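Local coordinates for surface-associated protein CshB (Streptococcus gordonii, PDB 6YZG) that probably serves as a cell-wall-anchored adhesin that binds fibronectin, the chain here being its second non-repetitive domain, at residues V39-P44 against G122-I127; F153-T158 against S222-P227. One frame throughout, in Å; residues are numbered along the deposited sequence.

Interaction 1 (V39-P44 against G122-I127)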
loop_
_atom_site.group_PDB
_atom_site.type_symbol
_atom_site.label_atom_id
_atom_site.label_comp_id
_atom_site.label_asym_id
_atom_site.label_seq_id
_atom_site.Cartn_x
_atom_site.Cartn_y
_atom_site.Cartn_z
ATOM N N VAL A 39 -6.039 -19.755 24.131
ATOM C CA VAL A 39 -4.809 -18.948 24.183
ATOM C C VAL A 39 -3.777 -19.608 25.073
ATOM O O VAL A 39 -4.059 -19.815 26.293
ATOM C CB VAL A 39 -5.101 -17.529 24.623
ATOM C CG1 VAL A 39 -3.811 -16.775 24.697
ATOM C CG2 VAL A 39 -6.127 -16.849 23.751
ATOM N N LYS A 40 -2.643 -20.023 24.513
ATOM C CA LYS A 40 -1.555 -20.687 25.277
ATOM C C LYS A 40 -0.553 -19.617 25.740
ATOM O O LYS A 40 0.010 -19.756 26.833
ATOM C CB LYS A 40 -0.870 -21.693 24.350
ATOM C CG LYS A 40 0.278 -22.463 24.979
ATOM C CD LYS A 40 0.847 -23.489 24.044
ATOM C CE LYS A 40 1.875 -24.366 24.721
ATOM N NZ LYS A 40 1.741 -25.758 24.241
ATOM N N GLU A 41 -0.247 -18.642 24.867
ATOM C CA GLU A 41 0.820 -17.644 25.114
ATOM C C GLU A 41 0.429 -16.326 24.458
ATOM O O GLU A 41 -0.216 -16.344 23.387
ATOM C CB GLU A 41 2.159 -18.097 24.503
ATOM C CG GLU A 41 2.732 -19.351 25.081
ATOM C CD GLU A 41 4.122 -19.574 24.526
ATOM O OE1 GLU A 41 5.089 -19.518 25.334
ATOM O OE2 GLU A 41 4.232 -19.643 23.275
ATOM N N LEU A 42 0.756 -15.217 25.093
ATOM C CA LEU A 42 0.626 -13.868 24.543
ATOM C C LEU A 42 2.010 -13.209 24.671
ATOM O O LEU A 42 2.288 -12.436 25.654
ATOM C CB LEU A 42 -0.464 -13.070 25.280
ATOM C CG LEU A 42 -1.867 -13.564 24.993
ATOM C CD1 LEU A 42 -2.833 -13.215 26.119
ATOM C CD2 LEU A 42 -2.362 -12.987 23.680
ATOM N N LYS A 43 2.842 -13.462 23.696
ATOM C CA LYS A 43 4.233 -13.005 23.708
ATOM C C LYS A 43 4.680 -12.740 22.296
ATOM O O LYS A 43 4.223 -13.363 21.315
ATOM C CB LYS A 43 5.174 -14.007 24.362
ATOM C CG LYS A 43 4.986 -14.217 25.858
ATOM C CD LYS A 43 6.274 -14.890 26.487
ATOM C CE LYS A 43 6.370 -14.808 27.996
ATOM N NZ LYS A 43 6.192 -13.426 28.525
ATOM N N PRO A 44 5.594 -11.751 22.126
ATOM C CA PRO A 44 6.087 -11.415 20.792
ATOM C C PRO A 44 7.222 -12.322 20.283
ATOM O O PRO A 44 7.706 -13.194 20.965
ATOM C CB PRO A 44 6.592 -9.992 20.983
ATOM C CG PRO A 44 7.149 -10.031 22.400
ATOM C CD PRO A 44 6.099 -10.825 23.172
ATOM N N GLY A 122 2.318 -10.999 19.903
ATOM C CA GLY A 122 1.992 -12.303 19.293
ATOM C C GLY A 122 1.010 -13.045 20.153
ATOM O O GLY A 122 0.718 -12.663 21.305
ATOM N N VAL A 123 0.477 -14.081 19.576
ATOM C CA VAL A 123 -0.476 -14.999 20.240
ATOM C C VAL A 123 -0.196 -16.406 19.760
ATOM O O VAL A 123 0.034 -16.601 18.545
ATOM C CB VAL A 123 -1.931 -14.596 19.967
ATOM C CG1 VAL A 123 -2.293 -14.535 18.490
ATOM C CG2 VAL A 123 -2.861 -15.462 20.824
ATOM N N LYS A 124 -0.231 -17.385 20.659
ATOM C CA LYS A 124 -0.166 -18.798 20.273
ATOM C C LYS A 124 -1.419 -19.484 20.810
ATOM O O LYS A 124 -1.775 -19.287 21.979
ATOM C CB LYS A 124 1.064 -19.454 20.837
ATOM C CG LYS A 124 1.335 -20.816 20.249
ATOM C CD LYS A 124 2.702 -21.335 20.685
ATOM C CE LYS A 124 3.317 -22.386 19.790
ATOM N NZ LYS A 124 4.789 -22.175 19.697
ATOM N N PHE A 125 -2.071 -20.192 19.919
ATOM C CA PHE A 125 -3.294 -20.941 20.251
ATOM C C PHE A 125 -3.057 -22.448 20.202
ATOM O O PHE A 125 -2.435 -22.937 19.325
ATOM C CB PHE A 125 -4.359 -20.681 19.179
ATOM C CG PHE A 125 -4.904 -19.276 19.122
ATOM C CD1 PHE A 125 -5.815 -18.820 20.055
ATOM C CD2 PHE A 125 -4.507 -18.403 18.141
ATOM C CE1 PHE A 125 -6.326 -17.534 20.004
ATOM C CE2 PHE A 125 -5.010 -17.119 18.098
ATOM C CZ PHE A 125 -5.926 -16.690 19.010
ATOM N N ASP A 126 -3.644 -23.112 21.186
ATOM C CA ASP A 126 -3.819 -24.576 21.141
ATOM C C ASP A 126 -5.104 -24.746 20.321
ATOM O O ASP A 126 -6.037 -23.998 20.520
ATOM C CB ASP A 126 -3.913 -25.182 22.546
ATOM C CG ASP A 126 -2.574 -25.415 23.248
ATOM O OD1 ASP A 126 -1.666 -25.915 22.634
ATOM O OD2 ASP A 126 -2.462 -25.069 24.414
ATOM N N ILE A 127 -5.095 -25.676 19.401
ATOM C CA ILE A 127 -6.267 -25.903 18.520
ATOM C C ILE A 127 -6.762 -27.324 18.712
ATOM O O ILE A 127 -5.950 -28.206 18.723
ATOM C CB ILE A 127 -5.870 -25.738 17.045
ATOM C CG1 ILE A 127 -5.405 -24.326 16.725
ATOM C CG2 ILE A 127 -6.997 -26.182 16.126
ATOM C CD1 ILE A 127 -4.684 -24.354 15.410
HETATM O O HOH W 1 5.829 -21.009 21.977
#
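Lys40 and Glu41 both face Lys124, a classic beta bulge in an antiparallel pairing. At the bulge, Glu41 and Lys124 lie side by side and point the same way from one face of the sheet. Their charged ends stop short of a salt bridge, Glu41 OE2 standing 4.4 Å from Lys124 NZ, and one water spans them. Lys40 extends with CG anti to its backbone N (chi1 180°) and crosses Asp126 at a slant, its CD 3.7 Å from Asp126 OD2. Lys40 NZ makes a long salt bridge to Asp126 OD1; Glu245 of the second subunit is its stronger partner.

Lys124 O accepts from Lys40 N at 2.8 Å. The same oxygen takes Glu41 N more weakly, at 3.3 Å. The return bond runs from Lys124 N to Glu41 O at 2.9 Å.

Val39, Leu42, Val123 and Phe125 form the apolar side. Val39 brings CG2 obliquely against Phe125 CE1, and Leu42 runs alongside Val123. On their edge away from 39-41, residues 122-126 of strand 119-131 pair antiparallel with a strand of the second subunit, so the sheet continues across the interface. Within its own strand, Val123 CG2 sits 3.7 Å above one face of the Phe125 ring, displaced toward the rim.

Interaction 2 (F153-T158 against S222-P227)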
loop_
_atom_site.group_PDB
_atom_site.type_symbol
_atom_site.label_atom_id
_atom_site.label_comp_id
_atom_site.label_asym_id
_atom_site.label_seq_id
_atom_site.Cartn_x
_atom_site.Cartn_y
_atom_site.Cartn_z
ATOM N N PHE A 153 5.562 -6.433 9.713
ATOM C CA PHE A 153 5.817 -7.883 9.744
ATOM C C PHE A 153 4.624 -8.617 10.320
ATOM O O PHE A 153 4.144 -8.286 11.423
ATOM C CB PHE A 153 7.071 -8.170 10.585
ATOM C CG PHE A 153 8.303 -7.353 10.224
ATOM C CD1 PHE A 153 8.624 -7.081 8.908
ATOM C CD2 PHE A 153 9.057 -6.812 11.212
ATOM C CE1 PHE A 153 9.737 -6.323 8.604
ATOM C CE2 PHE A 153 10.128 -5.968 10.935
ATOM C CZ PHE A 153 10.520 -5.812 9.625
ATOM N N ALA A 154 4.217 -9.683 9.627
ATOM C CA ALA A 154 3.312 -10.712 10.190
ATOM C C ALA A 154 3.928 -12.070 9.881
ATOM O O ALA A 154 4.282 -12.367 8.731
ATOM C CB ALA A 154 1.915 -10.559 9.654
ATOM N N ILE A 155 4.044 -12.867 10.928
ATOM C CA ILE A 155 4.728 -14.184 10.876
ATOM C C ILE A 155 3.725 -15.213 11.388
ATOM O O ILE A 155 3.114 -14.991 12.439
ATOM C CB ILE A 155 6.009 -14.196 11.728
ATOM C CG1 ILE A 155 7.002 -13.152 11.197
ATOM C CG2 ILE A 155 6.612 -15.585 11.762
ATOM C CD1 ILE A 155 8.088 -12.814 12.200
ATOM N N PHE A 156 3.652 -16.379 10.769
ATOM C CA PHE A 156 2.754 -17.489 11.108
ATOM C C PHE A 156 3.574 -18.710 11.476
ATOM O O PHE A 156 4.469 -19.083 10.680
ATOM C CB PHE A 156 1.860 -17.813 9.913
ATOM C CG PHE A 156 1.107 -16.639 9.322
ATOM C CD1 PHE A 156 1.802 -15.758 8.500
ATOM C CD2 PHE A 156 -0.218 -16.375 9.649
ATOM C CE1 PHE A 156 1.157 -14.666 7.946
ATOM C CE2 PHE A 156 -0.862 -15.266 9.094
ATOM C CZ PHE A 156 -0.148 -14.427 8.252
ATOM N N THR A 157 3.246 -19.337 12.593
ATOM C CA THR A 157 3.916 -20.593 12.983
ATOM C C THR A 157 2.882 -21.689 13.154
ATOM O O THR A 157 1.718 -21.478 13.448
ATOM C CB THR A 157 4.797 -20.446 14.215
ATOM O OG1 THR A 157 3.949 -20.285 15.351
ATOM C CG2 THR A 157 5.761 -19.280 14.097
ATOM N N THR A 158 3.378 -22.927 12.984
ATOM C CA THR A 158 2.532 -24.111 13.130
ATOM C C THR A 158 3.366 -25.269 13.708
ATOM O O THR A 158 4.578 -25.336 13.468
ATOM C CB THR A 158 1.947 -24.540 11.776
ATOM O OG1 THR A 158 1.102 -25.672 11.983
ATOM C CG2 THR A 158 3.002 -24.838 10.712
ATOM N N SER A 222 7.955 -25.130 5.388
ATOM C CA SER A 222 8.514 -25.034 6.728
ATOM C C SER A 222 7.387 -24.679 7.681
ATOM O O SER A 222 6.269 -24.424 7.223
ATOM C CB SER A 222 9.620 -23.969 6.817
ATOM O OG SER A 222 9.093 -22.664 6.931
ATOM N N GLN A 223 7.713 -24.569 8.945
ATOM C CA GLN A 223 6.693 -24.262 9.962
ATOM C C GLN A 223 6.660 -22.766 10.299
ATOM O O GLN A 223 5.888 -22.401 11.212
ATOM C CB GLN A 223 6.859 -25.149 11.196
ATOM C CG GLN A 223 6.507 -26.597 10.948
ATOM C CD GLN A 223 6.629 -27.523 12.129
ATOM O OE1 GLN A 223 5.788 -28.443 12.318
ATOM N NE2 GLN A 223 7.642 -27.338 12.908
ATOM N N VAL A 224 7.368 -21.920 9.559
ATOM C CA VAL A 224 7.367 -20.460 9.773
ATOM C C VAL A 224 7.135 -19.779 8.444
ATOM O O VAL A 224 7.954 -19.968 7.526
ATOM C CB VAL A 224 8.703 -20.020 10.391
ATOM C CG1 VAL A 224 8.639 -18.521 10.699
ATOM C CG2 VAL A 224 9.012 -20.837 11.628
ATOM N N PHE A 225 6.086 -18.989 8.288
ATOM C CA PHE A 225 5.744 -18.267 7.063
ATOM C C PHE A 225 5.755 -16.772 7.283
ATOM O O PHE A 225 5.220 -16.291 8.279
ATOM C CB PHE A 225 4.356 -18.665 6.563
ATOM C CG PHE A 225 3.990 -18.124 5.213
ATOM C CD1 PHE A 225 4.663 -18.528 4.069
ATOM C CD2 PHE A 225 2.995 -17.175 5.081
ATOM C CE1 PHE A 225 4.309 -18.002 2.825
ATOM C CE2 PHE A 225 2.639 -16.664 3.839
ATOM C CZ PHE A 225 3.329 -17.065 2.743
ATOM N N GLY A 226 6.363 -16.089 6.330
ATOM C CA GLY A 226 6.420 -14.627 6.377
ATOM C C GLY A 226 7.680 -14.132 7.060
ATOM O O GLY A 226 8.433 -14.908 7.538
ATOM N N PRO A 227 7.846 -12.816 7.211
ATOM C CA PRO A 227 6.899 -11.832 6.741
ATOM C C PRO A 227 6.997 -11.482 5.251
ATOM O O PRO A 227 8.000 -11.404 4.696
ATOM C CB PRO A 227 7.248 -10.616 7.620
ATOM C CG PRO A 227 8.723 -10.742 7.775
ATOM C CD PRO A 227 8.926 -12.229 7.975
#
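Phe156 and Phe225 exchange two backbone hydrogen bonds, each of 2.9 Å: Phe156 N to Phe225 O and Phe225 N to Phe156 O. In both, the donor lies in the carbonyl plane. Their rings leave the same face side by side, and Phe156 CD1 comes to the edge of the Phe225 ring, 3.9 Å from CD2. The same CD1 also approaches Phe225 O, which lies at the edge of the Phe156 ring and in its plane. On the other face, Ile155 CG2 meets Val224 CG1 at 3.7 Å. Each of these branches is anti to its own backbone N (Val224 chi1 -176°), which carries the two methyls alongside each other.

The ladder extends in one direction to Thr158 N, which donates to Gln223 O at a more bent 141°. In the other it gives way to Pro227, whose preceding peptide is cis. The proline ring turns toward strand 153-158, setting CG 3.8 Å from Phe153 CD1 and CD beside Ile155 CG1, while its CA-H approaches Ala154 O. The two segments form an antiparallel pairing in a sheet that has three strands within this chain, strand 224-229 running between 153-158 and 180-181. Gly226, just before the cis peptide, has a positive phi of 93°.

Further out, an ST turn shapes the approach to the strand: Val224 N donates to Ser222 OG at 3.2 Å, and that oxygen is also hydrogen-bonded to Gly219 O and to Ser286 OG of the second subunit. Tyr179 meets the Phe225 ring edge-to-face, and Ile50 of helix 49-55 packs against Thr157 and Val224. The 153-158 strand also pairs antiparallel with a strand of the second subunit, whose Phe248 makes an edge-to-face contact with Phe156.

How the interactions relate
Both segments of interaction 1 precede those of interaction 2 in the chain, and all four belong to non-repetitive domain 2. They lie in different antiparallel sheets: strands 33-41 and 119-131 are part of the larger one, whereas 153-158 and 224-229 lie in one with three strands within this chain. Their centres are 14 Å apart, and their nearest atoms, about 5 Å apart, do not touch. Strand 134-144, next to 119-131 in the larger sheet, sends Met142 against Phe156. Both contacts reach the second subunit, where Phe248 packs against Val123 of interaction 1 and Phe156 of interaction 2. One residue of the second subunit thus touches both sheets.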